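Local coordinates for protein putative Zn-dependent Alcohol Dehydrogenase (Rhodobacter sphaeroides, PDB 3IV6) that binds S-adenosylmethionine in a Rossmann-like domain and, despite its alcohol dehydrogenase name, is probably an S-adenosylmethionine-dependent methyltransferase, at residues 19-23 and 54-58; 32-38 and 245-249; 139-143 and 255-259; 148-153 and 216-222. One frame throughout, in Å; residues are numbered along the deposited sequence.

The seven-stranded sheet has the strand order of a class I methyltransferase, and the four contacts fasten different parts to it. Interaction 1 lies at the cofactor, with Phe21, Ser55 and Thr56 lining the S-adenosylmethionine pocket. Interaction 2, its centre about 16 Å away, touches it where Asn36 packs on Phe58, and ties helix 33-39 to the turn between the last two strands; the Glu35 side chain is about 8 Å from the ligand. That turn also meets interaction 4 through Pro249 and Lys149, centres about 17 Å apart. Interactions 3 and 4 sit at the two ends of strand 143-149, centres about 22 Å apart; the Tyr153 side chain lies about 7 Å from the cofactor.

Interaction 1 of 4, residues 19-23 and 54-58; sequences NQFWT and ASTRF. With SAM (S-adenosylmethionine), chain E.
Phe21 and Trp22 pack on the loop that follows strand 48-52, the place of the first cofactor-binding motif in Rossmann-like methyltransferases. Trp22 makes the largest share of the contact. Its CG stands between the backbone N and the carbonyl carbon (chi1 70°), turning the indole toward the start of helix 57-65. One face takes Arg57 CB in a CH-pi contact, 3.8 Å from the centroid of the six-membered ring and 17° off its normal; Asn19 CA lies over the opposite face, toward the rim. Trp22 CE3 reaches 3.4 Å from Ser55 O, and Phe58 comes in obliquely, its CE2 4.1 Å from Trp22 CB. With Trp22 cut back to an alanine, a gap would probably open between Asn19 and Arg57 and the Phe58 ring would lose a neighbour. The Arg57 guanidinium is held mainly by a salt bridge to Glu61. Phe21, with CG swung anti to its N (chi1 -170°), points its ring at the ligand instead: CZ lies 3.4 Å from the amino N of SAM, while CD2 meets Ser55 CB at 4.1 Å. That same SAM N donates to Ser55 OG at 2.7 Å. Behind the loop, Asp74 accepts from Ala54 N with one oxygen and bonds the ligand with the other. A loop between the first strand of the sheet and the helix after it, cradling the methionine end of the cofactor, is typical of the Rossmann-like methyltransferase fold.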
loop_
_atom_site.group_PDB
_atom_site.type_symbol
_atom_site.label_atom_id
_atom_site.label_comp_id
_atom_site.label_asym_id
_atom_site.label_seq_id
_atom_site.Cartn_x
_atom_site.Cartn_y
_atom_site.Cartn_z
ATOM N N ASN A 19 6.639 -11.458 8.215
ATOM C CA ASN A 19 7.641 -11.762 7.223
ATOM C C ASN A 19 7.253 -12.766 6.121
ATOM O O ASN A 19 7.949 -12.894 5.131
ATOM C CB ASN A 19 8.973 -12.144 7.897
ATOM C CG ASN A 19 8.894 -13.414 8.757
ATOM O OD1 ASN A 19 7.957 -14.218 8.645
ATOM N ND2 ASN A 19 9.909 -13.608 9.602
ATOM N N GLN A 20 6.156 -13.482 6.270
ATOM C CA GLN A 20 5.744 -14.405 5.217
ATOM C C GLN A 20 5.544 -13.672 3.897
ATOM O O GLN A 20 5.748 -14.234 2.819
ATOM C CB GLN A 20 4.448 -15.120 5.592
ATOM C CG GLN A 20 4.575 -16.093 6.724
ATOM C CD GLN A 20 3.261 -16.739 7.044
ATOM O OE1 GLN A 20 2.841 -17.688 6.382
ATOM N NE2 GLN A 20 2.588 -16.222 8.059
ATOM N N PHE A 21 5.147 -12.411 3.984
ATOM C CA PHE A 21 4.885 -11.656 2.781
ATOM C C PHE A 21 6.068 -11.576 1.811
ATOM O O PHE A 21 5.899 -11.677 0.591
ATOM C CB PHE A 21 4.381 -10.260 3.080
ATOM C CG PHE A 21 3.896 -9.567 1.855
ATOM C CD1 PHE A 21 2.594 -9.756 1.419
ATOM C CD2 PHE A 21 4.762 -8.793 1.083
ATOM C CE1 PHE A 21 2.133 -9.156 0.272
ATOM C CE2 PHE A 21 4.320 -8.192 -0.090
ATOM C CZ PHE A 21 3.003 -8.367 -0.495
ATOM N N TRP A 22 7.268 -11.401 2.336
ATOM C CA TRP A 22 8.418 -11.321 1.455
ATOM C C TRP A 22 9.289 -12.583 1.430
ATOM O O TRP A 22 10.339 -12.604 0.776
ATOM C CB TRP A 22 9.267 -10.135 1.867
ATOM C CG TRP A 22 10.007 -10.296 3.214
ATOM C CD1 TRP A 22 11.094 -11.105 3.485
ATOM C CD2 TRP A 22 9.746 -9.586 4.416
ATOM N NE1 TRP A 22 11.505 -10.939 4.785
ATOM C CE2 TRP A 22 10.692 -10.003 5.375
ATOM C CE3 TRP A 22 8.802 -8.634 4.777
ATOM C CZ2 TRP A 22 10.710 -9.508 6.655
ATOM C CZ3 TRP A 22 8.831 -8.139 6.040
ATOM C CH2 TRP A 22 9.769 -8.574 6.970
ATOM N N THR A 23 8.886 -13.620 2.156
ATOM C CA THR A 23 9.670 -14.852 2.219
ATOM C C THR A 23 9.015 -15.938 1.403
ATOM O O THR A 23 9.693 -16.761 0.794
ATOM C CB THR A 23 9.864 -15.375 3.662
ATOM O OG1 THR A 23 8.598 -15.407 4.339
ATOM C CG2 THR A 23 10.805 -14.498 4.419
ATOM N N ALA A 54 5.996 -1.638 6.093
ATOM C CA ALA A 54 7.167 -2.361 6.574
ATOM C C ALA A 54 7.332 -3.691 5.845
ATOM O O ALA A 54 8.299 -4.418 6.071
ATOM C CB ALA A 54 7.073 -2.586 8.075
ATOM N N SER A 55 6.382 -4.001 4.969
ATOM C CA SER A 55 6.402 -5.259 4.232
ATOM C C SER A 55 7.382 -5.200 3.066
ATOM O O SER A 55 7.861 -6.229 2.590
ATOM C CB SER A 55 5.001 -5.604 3.723
ATOM O OG SER A 55 4.616 -4.743 2.665
ATOM N N THR A 56 7.678 -3.986 2.609
ATOM C CA THR A 56 8.566 -3.791 1.456
ATOM C C THR A 56 10.047 -3.834 1.857
ATOM O O THR A 56 10.817 -2.862 1.687
ATOM C CB THR A 56 8.260 -2.486 0.679
ATOM O OG1 THR A 56 6.880 -2.149 0.849
ATOM C CG2 THR A 56 8.516 -2.675 -0.799
ATOM N N ARG A 57 10.433 -5.016 2.330
ATOM C CA ARG A 57 11.729 -5.232 2.934
ATOM C C ARG A 57 12.941 -5.005 2.019
ATOM O O ARG A 57 13.986 -4.570 2.499
ATOM C CB ARG A 57 11.783 -6.622 3.571
ATOM C CG ARG A 57 13.121 -6.934 4.186
ATOM C CD ARG A 57 13.898 -7.851 3.303
ATOM N NE ARG A 57 15.273 -7.960 3.769
ATOM C CZ ARG A 57 15.781 -9.028 4.379
ATOM N NH1 ARG A 57 15.046 -10.123 4.587
ATOM N NH2 ARG A 57 17.048 -9.000 4.768
ATOM N N PHE A 58 12.809 -5.290 0.723
ATOM C CA PHE A 58 13.963 -5.191 -0.173
ATOM C C PHE A 58 14.121 -3.777 -0.712
ATOM O O PHE A 58 15.238 -3.294 -0.873
ATOM C CB PHE A 58 13.938 -6.272 -1.277
ATOM C CG PHE A 58 13.884 -7.666 -0.716
ATOM C CD1 PHE A 58 14.942 -8.157 0.034
ATOM C CD2 PHE A 58 12.749 -8.455 -0.858
ATOM C CE1 PHE A 58 14.883 -9.424 0.593
ATOM C CE2 PHE A 58 12.687 -9.706 -0.303
ATOM C CZ PHE A 58 13.756 -10.191 0.424
HETATM N N SAM E . 2.901 -5.216 0.654
HETATM C CA SAM E . 3.035 -4.912 -0.759
HETATM C C SAM E . 4.463 -4.547 -1.106
HETATM O O SAM E . 5.377 -4.500 -0.271
HETATM O OXT SAM E . 4.678 -4.322 -2.275
HETATM C CB SAM E . 2.038 -3.845 -1.196
HETATM C CG SAM E . 0.938 -3.509 -0.179
HETATM S SD SAM E . 1.377 -2.360 1.165
HETATM C CE SAM E . 3.160 -2.103 0.940
HETATM C "C5'" SAM E . 1.164 -3.375 2.670
HETATM C "C4'" SAM E . 1.953 -2.993 3.917
HETATM O "O4'" SAM E . 1.531 -1.721 4.379
HETATM C "C3'" SAM E . 1.715 -3.940 5.080
HETATM O "O3'" SAM E . 2.941 -4.052 5.767
HETATM C "C2'" SAM E . 0.748 -3.207 5.986
HETATM O "O2'" SAM E . 0.990 -3.485 7.348
HETATM C "C1'" SAM E . 1.042 -1.745 5.699
HETATM N N9 SAM E . -0.172 -0.922 5.781
HETATM C C8 SAM E . -1.383 -1.204 5.206
HETATM N N7 SAM E . -2.261 -0.216 5.529
HETATM C C5 SAM E . -1.633 0.708 6.308
HETATM C C6 SAM E . -2.066 1.907 6.905
HETATM N N6 SAM E . -3.315 2.363 6.785
HETATM N N1 SAM E . -1.169 2.618 7.662
HETATM C C2 SAM E . 0.122 2.132 7.830
HETATM N N3 SAM E . 0.561 0.972 7.239
HETATM C C4 SAM E . -0.310 0.262 6.485
#

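Interaction 2 of 4, residues 32-38 and 245-249; sequences SDRENDI and LPDAP
Leu245 lays its CB against the carboxylate of Glu35, while its CD2 meets Ile38 CG2 at 4.3 Å; on the sheet side it packs on Leu253. Next along, the Pro246 ring slides past the Glu35 stem in the opposite direction, with Pro246 CD 3.7 Å from Glu35 CG. Ile38 meets the same proline tip to tip, its CD1 4.0 Å from Pro246 CD. At Asp247 the backbone takes over: Asp247 N donates to Glu35 OE2 at 3.1 Å, a bent bond (138°) arriving from above the carboxylate plane. Glu35 is also half of a capping box with Ser32 at the start of helix 33-39. Its chain runs extended beyond CG (chi2 174°), and its other oxygen, OE1, accepts from Ser32 N at 3.0 Å, so both oxygens are held, while Ser32 OG weakly takes Glu35 N in return. The Asp247 carboxylate lies beside Ser32 OG, though the place of its OD1 is doubtful. Ala248 N then gives OE2 of Glu35 a second, nearly straight bond of 2.9 Å (172°), on the syn side and from the same face as Asp247 N, and Ala248 CB rests 3.5 Å from Glu35 OE2.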
loop_
_atom_site.group_PDB
_atom_site.type_symbol
_atom_site.label_atom_id
_atom_site.label_comp_id
_atom_site.label_asym_id
_atom_site.label_seq_id
_atom_site.Cartn_x
_atom_site.Cartn_y
_atom_site.Cartn_z
ATOM N N SER A 32 10.195 -5.685 -8.081
ATOM C CA SER A 32 11.446 -6.330 -8.537
ATOM C C SER A 32 12.734 -5.501 -8.246
ATOM O O SER A 32 12.675 -4.350 -7.773
ATOM C CB SER A 32 11.354 -6.548 -10.027
ATOM O OG SER A 32 11.202 -5.276 -10.632
ATOM N N ASP A 33 13.899 -6.065 -8.537
ATOM C CA ASP A 33 15.123 -5.266 -8.420
ATOM C C ASP A 33 15.012 -3.954 -9.232
ATOM O O ASP A 33 15.189 -2.856 -8.686
ATOM C CB ASP A 33 16.367 -6.054 -8.836
ATOM C CG ASP A 33 16.697 -7.211 -7.887
ATOM O OD1 ASP A 33 16.036 -7.368 -6.827
ATOM O OD2 ASP A 33 17.636 -7.970 -8.229
ATOM N N ARG A 34 14.677 -4.068 -10.515
ATOM C CA ARG A 34 14.581 -2.902 -11.359
ATOM C C ARG A 34 13.688 -1.825 -10.780
ATOM O O ARG A 34 13.988 -0.596 -10.881
ATOM C CB ARG A 34 14.023 -3.301 -12.716
ATOM C CG ARG A 34 14.917 -2.922 -13.834
ATOM C CD ARG A 34 16.085 -3.927 -13.952
ATOM N NE ARG A 34 17.339 -3.208 -14.047
ATOM C CZ ARG A 34 18.471 -3.751 -14.446
ATOM N NH1 ARG A 34 19.568 -3.014 -14.484
ATOM N NH2 ARG A 34 18.493 -5.019 -14.810
ATOM N N GLU A 35 12.566 -2.291 -10.219
ATOM C CA GLU A 35 11.546 -1.390 -9.701
ATOM C C GLU A 35 11.970 -0.706 -8.391
ATOM O O GLU A 35 11.656 0.464 -8.175
ATOM C CB GLU A 35 10.236 -2.132 -9.552
ATOM C CG GLU A 35 9.648 -2.496 -10.876
ATOM C CD GLU A 35 8.413 -3.353 -10.773
ATOM O OE1 GLU A 35 8.238 -4.092 -9.767
ATOM O OE2 GLU A 35 7.626 -3.285 -11.732
ATOM N N ASN A 36 12.675 -1.439 -7.526
ATOM C CA ASN A 36 13.315 -0.830 -6.375
ATOM C C ASN A 36 14.164 0.363 -6.828
ATOM O O ASN A 36 14.051 1.464 -6.291
ATOM C CB ASN A 36 14.189 -1.841 -5.629
ATOM C CG ASN A 36 13.376 -2.861 -4.834
ATOM O OD1 ASN A 36 12.188 -2.684 -4.592
ATOM N ND2 ASN A 36 14.023 -3.925 -4.424
ATOM N N ASP A 37 14.980 0.140 -7.858
ATOM C CA ASP A 37 15.778 1.183 -8.475
ATOM C C ASP A 37 14.977 2.394 -8.998
ATOM O O ASP A 37 15.360 3.546 -8.782
ATOM C CB ASP A 37 16.650 0.566 -9.558
ATOM C CG ASP A 37 17.696 -0.370 -8.989
ATOM O OD1 ASP A 37 17.809 -0.440 -7.736
ATOM O OD2 ASP A 37 18.404 -1.044 -9.780
ATOM N N ILE A 38 13.874 2.151 -9.682
ATOM C CA ILE A 38 13.057 3.250 -10.167
ATOM C C ILE A 38 12.448 4.088 -9.038
ATOM O O ILE A 38 12.306 5.300 -9.158
ATOM C CB ILE A 38 11.955 2.715 -11.084
ATOM C CG1 ILE A 38 12.568 2.162 -12.363
ATOM C CG2 ILE A 38 10.891 3.778 -11.379
ATOM C CD1 ILE A 38 11.652 1.200 -13.106
ATOM N N LEU A 245 5.130 0.458 -14.820
ATOM C CA LEU A 245 6.273 -0.278 -14.294
ATOM C C LEU A 245 6.534 -1.545 -15.102
ATOM O O LEU A 245 5.604 -2.170 -15.611
ATOM C CB LEU A 245 6.050 -0.631 -12.821
ATOM C CG LEU A 245 6.183 0.518 -11.821
ATOM C CD1 LEU A 245 6.004 0.015 -10.397
ATOM C CD2 LEU A 245 7.524 1.218 -11.982
ATOM N N PRO A 246 7.805 -1.917 -15.216
ATOM C CA PRO A 246 8.219 -2.973 -16.146
ATOM C C PRO A 246 7.665 -4.334 -15.738
ATOM O O PRO A 246 7.039 -5.014 -16.552
ATOM C CB PRO A 246 9.743 -2.966 -16.019
ATOM C CG PRO A 246 9.998 -2.469 -14.641
ATOM C CD PRO A 246 8.916 -1.466 -14.359
ATOM N N ASP A 247 7.898 -4.723 -14.489
ATOM C CA ASP A 247 7.689 -6.101 -14.064
ATOM C C ASP A 247 6.290 -6.297 -13.490
ATOM O O ASP A 247 5.571 -7.216 -13.881
ATOM C CB ASP A 247 8.742 -6.510 -13.031
ATOM C CG ASP A 247 10.150 -6.478 -13.591
ATOM O OD1 ASP A 247 11.079 -6.098 -12.847
ATOM O OD2 ASP A 247 10.329 -6.833 -14.776
ATOM N N ALA A 248 5.910 -5.425 -12.562
ATOM C CA ALA A 248 4.656 -5.580 -11.833
ATOM C C ALA A 248 3.460 -5.537 -12.779
ATOM O O ALA A 248 3.586 -5.139 -13.937
ATOM C CB ALA A 248 4.529 -4.506 -10.764
ATOM N N PRO A 249 2.301 -5.952 -12.278
ATOM C CA PRO A 249 1.141 -6.216 -13.136
ATOM C C PRO A 249 0.320 -4.955 -13.383
ATOM O O PRO A 249 -0.392 -4.498 -12.488
ATOM C CB PRO A 249 0.329 -7.220 -12.316
ATOM C CG PRO A 249 1.341 -7.925 -11.486
ATOM C CD PRO A 249 2.387 -6.900 -11.154
#

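Interaction 3 of 4, residues 139-143 and 255-259; sequences VGSGT and QFSRR
Ser141 O and the Arg259 guanidinium make the direct hydrogen bonds. Arg259 NE donates to Ser141 O at 2.8 Å (154°), the oxygen lying near the guanidinium plane, and Arg259 NH2 adds a weak second bond to it. The side chain runs extended from CG to NE (chi2 178°), which carries the group back along its own strand to the turn, while NH1 forms a salt bridge with Glu240. A water does the second job: it accepts from Arg258 N at 3.0 Å and lies close to Gly140 O and Gly142 O, though which of these it serves is not settled. The carbonyls are presented by a type II' beta turn from Val139 to Gly142, closed by Gly142 N to Val139 O at 2.7 Å. Ser257 CB lies 3.4 Å from Gly142 O. Apolar packing sets Thr143 CG2 against Gln255 CG, and Gln255 NE2 is hydrogen-bonded to Glu240 OE1. Shortened to an alanine, Gln255 would probably leave the Thr143 methyl uncovered and Glu240 OE1 without that amide. The turn joins helix 125-139 to strand 143-149; strand 251-258 runs antiparallel beside that strand, with Phe256 and Arg258 packed on Leu136 of the helix.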
loop_
_atom_site.group_PDB
_atom_site.type_symbol
_atom_site.label_atom_id
_atom_site.label_comp_id
_atom_site.label_asym_id
_atom_site.label_seq_id
_atom_site.Cartn_x
_atom_site.Cartn_y
_atom_site.Cartn_z
ATOM N N VAL A 139 5.982 14.855 3.698
ATOM C CA VAL A 139 7.059 15.283 2.813
ATOM C C VAL A 139 7.207 16.801 2.817
ATOM O O VAL A 139 8.209 17.338 2.344
ATOM C CB VAL A 139 6.826 14.803 1.368
ATOM C CG1 VAL A 139 6.820 13.283 1.309
ATOM C CG2 VAL A 139 5.523 15.370 0.825
ATOM N N GLY A 140 6.203 17.486 3.354
ATOM C CA GLY A 140 6.073 18.920 3.168
ATOM C C GLY A 140 6.193 19.329 1.713
ATOM O O GLY A 140 5.236 19.224 0.948
ATOM N N SER A 141 7.376 19.800 1.333
ATOM C CA SER A 141 7.626 20.226 -0.039
ATOM C C SER A 141 8.438 19.185 -0.801
ATOM O O SER A 141 9.015 19.478 -1.848
ATOM C CB SER A 141 8.349 21.575 -0.059
ATOM O OG SER A 141 9.565 21.511 0.667
ATOM N N GLY A 142 8.480 17.968 -0.269
ATOM C CA GLY A 142 9.226 16.889 -0.888
ATOM C C GLY A 142 8.432 16.177 -1.966
ATOM O O GLY A 142 7.418 16.688 -2.443
ATOM N N THR A 143 8.893 14.992 -2.350
ATOM C CA THR A 143 8.231 14.211 -3.390
ATOM C C THR A 143 7.612 12.937 -2.817
ATOM O O THR A 143 8.191 12.297 -1.940
ATOM C CB THR A 143 9.243 13.881 -4.508
ATOM O OG1 THR A 143 9.873 15.101 -4.938
ATOM C CG2 THR A 143 8.565 13.168 -5.687
ATOM N N GLN A 255 4.349 10.105 -9.184
ATOM C CA GLN A 255 5.197 11.022 -8.432
ATOM C C GLN A 255 4.461 12.345 -8.347
ATOM O O GLN A 255 4.070 12.926 -9.360
ATOM C CB GLN A 255 6.558 11.167 -9.115
ATOM C CG GLN A 255 7.418 12.307 -8.581
ATOM C CD GLN A 255 8.818 12.278 -9.160
ATOM O OE1 GLN A 255 9.422 11.217 -9.276
ATOM N NE2 GLN A 255 9.339 13.447 -9.535
ATOM N N PHE A 256 4.230 12.802 -7.128
ATOM C CA PHE A 256 3.451 14.016 -6.907
ATOM C C PHE A 256 3.908 14.809 -5.681
ATOM O O PHE A 256 4.662 14.330 -4.824
ATOM C CB PHE A 256 1.937 13.714 -6.838
ATOM C CG PHE A 256 1.513 12.755 -5.717
ATOM C CD1 PHE A 256 0.979 13.249 -4.519
ATOM C CD2 PHE A 256 1.615 11.369 -5.850
ATOM C CE1 PHE A 256 0.545 12.385 -3.477
ATOM C CE2 PHE A 256 1.194 10.514 -4.803
ATOM C CZ PHE A 256 0.653 11.031 -3.639
ATOM N N SER A 257 3.423 16.031 -5.589
ATOM C CA SER A 257 3.888 16.927 -4.550
ATOM C C SER A 257 2.891 18.060 -4.447
ATOM O O SER A 257 1.997 18.145 -5.294
ATOM C CB SER A 257 5.232 17.487 -4.960
ATOM O OG SER A 257 5.057 18.109 -6.202
ATOM N N ARG A 258 3.010 18.887 -3.404
ATOM C CA ARG A 258 2.258 20.121 -3.355
ATOM C C ARG A 258 3.200 21.183 -2.853
ATOM O O ARG A 258 3.789 21.023 -1.789
ATOM C CB ARG A 258 0.991 20.022 -2.485
ATOM C CG ARG A 258 1.248 19.778 -1.031
ATOM C CD ARG A 258 0.324 20.594 -0.182
ATOM N NE ARG A 258 -0.458 19.769 0.747
ATOM C CZ ARG A 258 -0.010 19.293 1.914
ATOM N NH1 ARG A 258 -0.832 18.573 2.679
ATOM N NH2 ARG A 258 1.248 19.522 2.314
ATOM N N ARG A 259 3.365 22.257 -3.614
ATOM C CA ARG A 259 4.242 23.339 -3.171
ATOM C C ARG A 259 3.593 24.676 -3.469
ATOM O O ARG A 259 2.651 24.729 -4.258
ATOM C CB ARG A 259 5.624 23.239 -3.844
ATOM C CG ARG A 259 6.271 21.839 -3.825
ATOM C CD ARG A 259 7.624 21.811 -4.564
ATOM N NE ARG A 259 8.352 20.553 -4.376
ATOM C CZ ARG A 259 8.488 19.596 -5.298
ATOM N NH1 ARG A 259 7.944 19.749 -6.496
ATOM N NH2 ARG A 259 9.165 18.480 -5.027
HETATM O O HOH W 1 5.639 18.585 -1.986
#

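Interaction 4 of 4, residues 148-153 and 216-222; sequences VKLGFY and RFDDEDV
Val222 CG2 is the middle of the apolar cluster, 3.9 Å from Leu150 CD2 and 4.1 Å from Val148 CG1, the two valines meeting tip to tip. The Phe217 ring joins them obliquely, its CD2 4.3 Å from Val148 CG1. Here the chain leaves strand 143-149 of the seven-stranded Rossmann-like sheet and passes the N-terminus of helix 219-226, whose Val222 and Asp219 also reach Tyr254 of the neighbouring strand. The backbones are joined by Gly151 N to Phe217 O, a nearly straight bond of 2.8 Å (169°). A water beside it takes the Phe217 N hydrogen and donates to Lys149 O and Gly151 O. Farther out, Arg216, bent at chi2 (-23°), sets its guanidinium against the Tyr153 ring, whose CD2 lies over the guanidinium face, 3.3 Å from Arg216 CZ, with the planes 40° apart. Salt bridges to Asp156 and Glu214 hold that guanidinium, and Tyr153 OH is hydrogen-bonded to Arg122.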
loop_
_atom_site.group_PDB
_atom_site.type_symbol
_atom_site.label_atom_id
_atom_site.label_comp_id
_atom_site.label_asym_id
_atom_site.label_seq_id
_atom_site.Cartn_x
_atom_site.Cartn_y
_atom_site.Cartn_z
ATOM N N VAL A 148 0.447 2.211 -7.927
ATOM C CA VAL A 148 -0.861 1.648 -7.743
ATOM C C VAL A 148 -1.120 0.574 -8.782
ATOM O O VAL A 148 -0.899 0.792 -9.945
ATOM C CB VAL A 148 -1.928 2.700 -7.916
ATOM C CG1 VAL A 148 -3.302 2.115 -7.491
ATOM C CG2 VAL A 148 -1.576 3.923 -7.072
ATOM N N LYS A 149 -1.578 -0.597 -8.363
ATOM C CA LYS A 149 -1.984 -1.637 -9.306
ATOM C C LYS A 149 -3.327 -1.269 -9.925
ATOM O O LYS A 149 -4.230 -0.951 -9.202
ATOM C CB LYS A 149 -2.099 -2.994 -8.606
ATOM C CG LYS A 149 -1.748 -4.139 -9.503
ATOM C CD LYS A 149 -2.661 -5.325 -9.343
ATOM C CE LYS A 149 -3.929 -5.119 -10.141
ATOM N NZ LYS A 149 -3.658 -5.192 -11.612
ATOM N N LEU A 150 -3.466 -1.354 -11.247
ATOM C CA LEU A 150 -4.651 -0.838 -11.908
ATOM C C LEU A 150 -5.521 -1.924 -12.517
ATOM O O LEU A 150 -5.030 -2.938 -13.019
ATOM C CB LEU A 150 -4.296 0.197 -12.965
ATOM C CG LEU A 150 -3.394 1.383 -12.584
ATOM C CD1 LEU A 150 -2.914 2.076 -13.844
ATOM C CD2 LEU A 150 -4.096 2.401 -11.680
ATOM N N GLY A 151 -6.830 -1.688 -12.438
ATOM C CA GLY A 151 -7.840 -2.614 -12.911
ATOM C C GLY A 151 -8.043 -3.706 -11.898
ATOM O O GLY A 151 -7.665 -3.543 -10.757
ATOM N N PHE A 152 -8.593 -4.835 -12.321
ATOM C CA PHE A 152 -8.911 -5.922 -11.381
ATOM C C PHE A 152 -7.746 -6.834 -11.118
ATOM O O PHE A 152 -6.890 -7.046 -11.991
ATOM C CB PHE A 152 -10.111 -6.769 -11.867
ATOM C CG PHE A 152 -11.416 -6.014 -11.892
ATOM C CD1 PHE A 152 -11.982 -5.531 -10.712
ATOM C CD2 PHE A 152 -12.072 -5.784 -13.086
ATOM C CE1 PHE A 152 -13.171 -4.824 -10.743
ATOM C CE2 PHE A 152 -13.257 -5.077 -13.112
ATOM C CZ PHE A 152 -13.802 -4.595 -11.947
ATOM N N TYR A 153 -7.734 -7.380 -9.907
ATOM C CA TYR A 153 -6.859 -8.497 -9.562
ATOM C C TYR A 153 -7.389 -9.828 -10.155
ATOM O O TYR A 153 -8.565 -9.942 -10.497
ATOM C CB TYR A 153 -6.766 -8.601 -8.052
ATOM C CG TYR A 153 -5.875 -7.564 -7.394
ATOM C CD1 TYR A 153 -4.597 -7.903 -6.969
ATOM C CD2 TYR A 153 -6.305 -6.260 -7.191
ATOM C CE1 TYR A 153 -3.785 -6.986 -6.377
ATOM C CE2 TYR A 153 -5.485 -5.324 -6.597
ATOM C CZ TYR A 153 -4.231 -5.703 -6.192
ATOM O OH TYR A 153 -3.379 -4.804 -5.592
ATOM N N ARG A 216 -10.913 -0.716 -6.289
ATOM C CA ARG A 216 -10.036 -0.945 -7.438
ATOM C C ARG A 216 -9.929 0.348 -8.213
ATOM O O ARG A 216 -10.892 1.103 -8.303
ATOM C CB ARG A 216 -10.493 -2.084 -8.350
ATOM C CG ARG A 216 -10.458 -3.521 -7.762
ATOM C CD ARG A 216 -9.509 -3.693 -6.612
ATOM N NE ARG A 216 -9.413 -5.100 -6.188
ATOM C CZ ARG A 216 -8.745 -5.521 -5.111
ATOM N NH1 ARG A 216 -8.111 -4.656 -4.323
ATOM N NH2 ARG A 216 -8.703 -6.801 -4.816
ATOM N N PHE A 217 -8.737 0.617 -8.738
ATOM C CA PHE A 217 -8.501 1.877 -9.420
ATOM C C PHE A 217 -8.080 1.646 -10.845
ATOM O O PHE A 217 -7.370 0.694 -11.141
ATOM C CB PHE A 217 -7.425 2.722 -8.715
ATOM C CG PHE A 217 -7.739 3.059 -7.280
ATOM C CD1 PHE A 217 -8.362 4.258 -6.954
ATOM C CD2 PHE A 217 -7.368 2.195 -6.250
ATOM C CE1 PHE A 217 -8.645 4.595 -5.596
ATOM C CE2 PHE A 217 -7.631 2.508 -4.921
ATOM C CZ PHE A 217 -8.288 3.714 -4.584
ATOM N N ASP A 218 -8.553 2.532 -11.711
ATOM C CA ASP A 218 -8.035 2.718 -13.064
ATOM C C ASP A 218 -7.191 3.970 -12.976
ATOM O O ASP A 218 -7.266 4.699 -11.992
ATOM C CB ASP A 218 -9.163 2.990 -14.074
ATOM C CG ASP A 218 -9.983 1.747 -14.417
ATOM O OD1 ASP A 218 -9.483 0.600 -14.267
ATOM O OD2 ASP A 218 -11.143 1.942 -14.861
ATOM N N ASP A 219 -6.407 4.225 -14.015
ATOM C CA ASP A 219 -5.627 5.435 -14.094
ATOM C C ASP A 219 -6.487 6.669 -13.846
ATOM O O ASP A 219 -6.105 7.538 -13.081
ATOM C CB ASP A 219 -4.929 5.523 -15.447
ATOM C CG ASP A 219 -4.089 6.791 -15.593
ATOM O OD1 ASP A 219 -3.142 7.009 -14.782
ATOM O OD2 ASP A 219 -4.396 7.572 -16.530
ATOM N N GLU A 220 -7.656 6.747 -14.459
ATOM C CA GLU A 220 -8.548 7.879 -14.186
ATOM C C GLU A 220 -8.957 7.952 -12.730
ATOM O O GLU A 220 -9.254 9.033 -12.212
ATOM C CB GLU A 220 -9.798 7.875 -15.082
ATOM C CG GLU A 220 -9.566 8.387 -16.541
ATOM C CD GLU A 220 -8.962 9.825 -16.634
ATOM O OE1 GLU A 220 -9.570 10.774 -16.083
ATOM O OE2 GLU A 220 -7.893 10.008 -17.274
ATOM N N ASP A 221 -8.961 6.810 -12.058
ATOM C CA ASP A 221 -9.399 6.795 -10.666
ATOM C C ASP A 221 -8.320 7.376 -9.733
ATOM O O ASP A 221 -8.620 8.081 -8.746
ATOM C CB ASP A 221 -9.882 5.387 -10.247
ATOM C CG ASP A 221 -11.203 4.964 -10.946
ATOM O OD1 ASP A 221 -12.071 5.833 -11.168
ATOM O OD2 ASP A 221 -11.380 3.761 -11.270
ATOM N N VAL A 222 -7.058 7.118 -10.071
ATOM C CA VAL A 222 -5.950 7.640 -9.284
ATOM C C VAL A 222 -5.835 9.143 -9.508
ATOM O O VAL A 222 -5.576 9.905 -8.597
ATOM C CB VAL A 222 -4.654 7.001 -9.675
ATOM C CG1 VAL A 222 -3.541 7.646 -8.908
ATOM C CG2 VAL A 222 -4.688 5.505 -9.405
HETATM O O HOH W 2 -7.030 -1.748 -8.609
#